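Sensor protein CpxA (PDB 3V67) is probably a two-component sensor histidine kinase that autophosphorylates with ATP, represented here by its periplasmic PAS-fold sensor domain. Local coordinates at residues T35-G38 with R39-R43; R97-R101 with Y102-G106. One frame throughout, in Å; residues are numbered along the deposited sequence.

Interaction 1 (T35-G38 with R39-R43); sequences TDLG and RILFR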
# COMPACT_ATOMS: atom_id res chain seq x y z
N THR A 35 -2.08 -9.39 -36.11
CA THR A 35 -1.51 -10.74 -36.07
C THR A 35 -0.00 -10.72 -35.87
O THR A 35 0.62 -11.76 -35.68
CB THR A 35 -1.81 -11.52 -37.36
OG1 THR A 35 -1.22 -10.85 -38.48
CG2 THR A 35 -3.32 -11.65 -37.58
N ASP A 36 0.59 -9.53 -35.92
CA ASP A 36 2.03 -9.39 -35.71
C ASP A 36 2.31 -8.89 -34.30
O ASP A 36 1.90 -7.79 -33.93
CB ASP A 36 2.64 -8.44 -36.74
CG ASP A 36 4.15 -8.42 -36.70
OD1 ASP A 36 4.71 -7.64 -35.91
OD2 ASP A 36 4.78 -9.18 -37.46
N LEU A 37 3.01 -9.71 -33.52
CA LEU A 37 3.32 -9.38 -32.14
C LEU A 37 4.22 -8.15 -32.05
O LEU A 37 3.98 -7.25 -31.24
CB LEU A 37 3.99 -10.57 -31.45
CG LEU A 37 3.75 -10.81 -29.95
CD1 LEU A 37 5.07 -10.87 -29.20
CD2 LEU A 37 2.82 -9.76 -29.33
N GLY A 38 5.25 -8.11 -32.90
CA GLY A 38 6.18 -7.00 -32.93
C GLY A 38 5.49 -5.67 -33.20
O GLY A 38 5.83 -4.64 -32.60
N ARG A 39 4.52 -5.70 -34.10
CA ARG A 39 3.74 -4.52 -34.43
C ARG A 39 2.95 -4.05 -33.21
O ARG A 39 2.88 -2.86 -32.92
CB ARG A 39 2.81 -4.81 -35.61
CG ARG A 39 2.05 -3.60 -36.12
CD ARG A 39 1.61 -3.79 -37.56
NE ARG A 39 2.73 -3.71 -38.50
CZ ARG A 39 3.30 -4.75 -39.10
NH1 ARG A 39 2.84 -5.98 -38.87
NH2 ARG A 39 4.31 -4.57 -39.93
N ILE A 40 2.37 -5.01 -32.49
CA ILE A 40 1.61 -4.71 -31.28
C ILE A 40 2.49 -4.05 -30.22
O ILE A 40 2.14 -3.01 -29.67
CB ILE A 40 0.96 -5.96 -30.68
CG1 ILE A 40 -0.06 -6.56 -31.64
CG2 ILE A 40 0.30 -5.63 -29.36
CD1 ILE A 40 -0.82 -7.75 -31.07
N LEU A 41 3.64 -4.67 -29.94
CA LEU A 41 4.55 -4.17 -28.91
C LEU A 41 5.04 -2.78 -29.26
O LEU A 41 5.06 -1.88 -28.41
CB LEU A 41 5.74 -5.12 -28.74
CG LEU A 41 5.40 -6.56 -28.37
CD1 LEU A 41 6.66 -7.41 -28.35
CD2 LEU A 41 4.70 -6.62 -27.02
N PHE A 42 5.41 -2.62 -30.52
CA PHE A 42 5.85 -1.33 -31.05
C PHE A 42 4.78 -0.25 -30.85
O PHE A 42 5.07 0.81 -30.29
CB PHE A 42 6.17 -1.49 -32.54
CG PHE A 42 6.75 -0.26 -33.17
CD1 PHE A 42 8.08 0.07 -32.99
CD2 PHE A 42 5.96 0.54 -33.98
CE1 PHE A 42 8.61 1.20 -33.58
CE2 PHE A 42 6.48 1.67 -34.57
CZ PHE A 42 7.81 2.00 -34.37
N ARG A 43 3.55 -0.53 -31.29
CA ARG A 43 2.44 0.41 -31.12
C ARG A 43 2.17 0.76 -29.66
O ARG A 43 2.06 1.93 -29.31
CB ARG A 43 1.16 -0.17 -31.74
CG ARG A 43 0.92 0.19 -33.20
CD ARG A 43 -0.40 -0.38 -33.67
NE ARG A 43 -0.70 -0.06 -35.06
CZ ARG A 43 -1.72 -0.57 -35.74
NH1 ARG A 43 -2.54 -1.43 -35.16
NH2 ARG A 43 -1.92 -0.22 -37.01
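The N-cap of helix 37-46 is set by Asp36, whose carboxylate takes the place of a missing helical carbonyl and receives the backbone N-H of Arg39. Asp36 OD1 lies 2.7 Å from Arg39 N and accepts through its anti lone pair, the one turned away from OD2; the N-H...O angle of 146° makes the bond somewhat bent. The carboxylate can fold over the first turn because its CG stands anti to the Asp36 backbone N (chi1 -172°). From there the regular i to i+4 pattern takes over: Ile40 N donates to Asp36 O, Leu41 N to Leu37 O and Phe42 N to Gly38 O.

The Arg39 side chain bends at chi3 and crosses that of Asp36 at about a right angle. Its NH1 settles 3.3 Å from Asp36 CB, while the salt bridge from NH1 to Asp36 OD1 is long at 3.9 Å. That oxygen lies well out of the guanidinium plane, so charge attraction alone operates there. Glu34 gives Arg39 a second, weak ion pair and also accepts from Asp36 N.

On another side of the turn, Leu37 and Ile40 pack on Leu112 of strand 102-112, where this surface helix start meets the sheet. One turn along, Leu37 and Leu41 meet obliquely through their methyls, with Leu37 CD1 3.9 Å from Leu41 CD1.

Interaction 2 (R97-R101 with Y102-G106); sequences RLYGR and YMIAG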
# COMPACT_ATOMS: atom_id res chain seq x y z
N ARG A 97 6.88 -5.23 -6.57
CA ARG A 97 8.19 -5.06 -5.94
C ARG A 97 8.69 -3.63 -6.15
O ARG A 97 8.50 -3.06 -7.23
CB ARG A 97 9.20 -6.04 -6.51
CG ARG A 97 9.11 -7.45 -5.94
CD ARG A 97 10.15 -8.37 -6.58
NE ARG A 97 10.50 -9.48 -5.70
CZ ARG A 97 9.90 -10.66 -5.71
NH1 ARG A 97 8.90 -10.90 -6.55
NH2 ARG A 97 10.29 -11.62 -4.87
N LEU A 98 9.34 -3.07 -5.14
CA LEU A 98 9.86 -1.71 -5.23
C LEU A 98 11.35 -1.69 -5.57
O LEU A 98 12.17 -2.26 -4.85
CB LEU A 98 9.59 -0.94 -3.94
CG LEU A 98 9.91 0.56 -3.97
CD1 LEU A 98 9.09 1.25 -5.04
CD2 LEU A 98 9.66 1.18 -2.61
N TYR A 99 11.68 -1.01 -6.66
CA TYR A 99 13.06 -0.85 -7.09
C TYR A 99 13.46 0.62 -6.97
O TYR A 99 13.23 1.41 -7.89
CB TYR A 99 13.23 -1.33 -8.53
CG TYR A 99 13.03 -2.82 -8.70
CD1 TYR A 99 14.11 -3.69 -8.63
CD2 TYR A 99 11.76 -3.35 -8.90
CE1 TYR A 99 13.94 -5.05 -8.77
CE2 TYR A 99 11.58 -4.71 -9.04
CZ TYR A 99 12.67 -5.55 -8.98
OH TYR A 99 12.50 -6.91 -9.12
N GLY A 100 14.05 0.98 -5.84
CA GLY A 100 14.33 2.36 -5.53
C GLY A 100 13.02 3.11 -5.31
O GLY A 100 12.40 2.99 -4.25
N ARG A 101 12.60 3.86 -6.31
CA ARG A 101 11.33 4.57 -6.26
C ARG A 101 10.40 4.08 -7.36
O ARG A 101 9.34 4.65 -7.59
CB ARG A 101 11.56 6.08 -6.40
CG ARG A 101 12.23 6.74 -5.20
CD ARG A 101 11.20 7.17 -4.16
NE ARG A 101 11.81 7.95 -3.08
CZ ARG A 101 12.03 9.26 -3.13
NH1 ARG A 101 11.70 9.95 -4.21
NH2 ARG A 101 12.59 9.88 -2.10
N TYR A 102 10.81 3.02 -8.04
CA TYR A 102 10.05 2.49 -9.17
C TYR A 102 9.39 1.16 -8.83
O TYR A 102 10.05 0.13 -8.74
CB TYR A 102 10.96 2.32 -10.39
CG TYR A 102 10.23 2.13 -11.70
CD1 TYR A 102 9.46 3.15 -12.24
CD2 TYR A 102 10.32 0.93 -12.40
CE1 TYR A 102 8.79 2.99 -13.44
CE2 TYR A 102 9.65 0.76 -13.60
CZ TYR A 102 8.89 1.79 -14.11
OH TYR A 102 8.23 1.62 -15.31
N MET A 103 8.07 1.19 -8.63
CA MET A 103 7.31 -0.01 -8.33
C MET A 103 6.96 -0.78 -9.60
O MET A 103 6.65 -0.19 -10.63
CB MET A 103 6.01 0.36 -7.60
CG MET A 103 5.23 -0.84 -7.09
SD MET A 103 5.93 -1.50 -5.57
CE MET A 103 5.36 -0.28 -4.40
N ILE A 104 7.02 -2.10 -9.51
CA ILE A 104 6.66 -2.95 -10.64
C ILE A 104 5.65 -4.02 -10.23
O ILE A 104 5.88 -4.75 -9.26
CB ILE A 104 7.90 -3.63 -11.24
CG1 ILE A 104 8.72 -2.60 -12.02
CG2 ILE A 104 7.49 -4.78 -12.15
CD1 ILE A 104 9.93 -3.18 -12.70
N ALA A 105 4.55 -4.10 -10.96
CA ALA A 105 3.47 -5.02 -10.62
C ALA A 105 3.16 -6.00 -11.75
O ALA A 105 3.15 -5.64 -12.92
CB ALA A 105 2.22 -4.23 -10.24
N GLY A 106 2.91 -7.25 -11.37
CA GLY A 106 2.57 -8.29 -12.33
C GLY A 106 2.94 -9.68 -11.84
O GLY A 106 3.33 -9.85 -10.68
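Arg97-Tyr99 and Tyr102-Ile104 run antiparallel as the two arms of a beta hairpin, closed by a type II' turn from Tyr99 to Tyr102. Gly100 takes the positive phi (68°) that such a turn requires at its second position. Arg97 and Ile104 form a hydrogen-bonded pair, with Arg97 N to Ile104 O and Ile104 N to Arg97 O both 2.9 Å. Tyr99 and Tyr102 form the next such pair, but here each donor sits above the acceptor's carbonyl plane: Tyr102 N stands 57° out of the plane of the Tyr99 carbonyl, as the chain swings through the turn.

Leu98 and Met103, the non-hydrogen-bonded pair between them, share one face of the sheet. Met103 bends at chi2 and chi3, curling its sulfur back across the neighbouring strand, where SD reaches 3.4 Å from Arg97 O and 4.0 Å from Leu98 CB. The Leu98 branch ending in CD1 leans over the opposite backbone, 3.7 Å from Met103 N. Trp125 packs against both side chains.

Tyr99 and Ile104 project from the other face, and Tyr99 CD2 touches Ile104 CD1 at 4.2 Å, on a diagonal between the two strands. Tyr102 O lies at the edge of the Tyr99 ring, in its plane. Helix 75-87 packs on this pair and supplies Asn83, whose OD1 is hydrogen-bonded to Tyr99 OH. The chemistry thus divides the work: paired amides fix the strand register, apolar contacts line both faces, and a phenol hydroxyl ties the hairpin to a helix.

From the N terminus, the chain first reaches interaction 1, where a loop after helix 14-30 gives way to the first turn of helix 37-46. Interaction 2 comes later, reversing the chain between strands 95-99 and 102-112. The two lie in series, neither nested nor crossed, and each closes a short local segment. They sit on opposite sides of the chain's centre, with their own centres about 25 Å apart and nearest atoms about 14 Å apart. Strand 102-112 relates them: it begins in the hairpin and ends at Leu112, which meets Leu37 and Ile40 of the helix start. Together they illustrate the capping of a helix and the reversal of a strand within one PAS-fold domain.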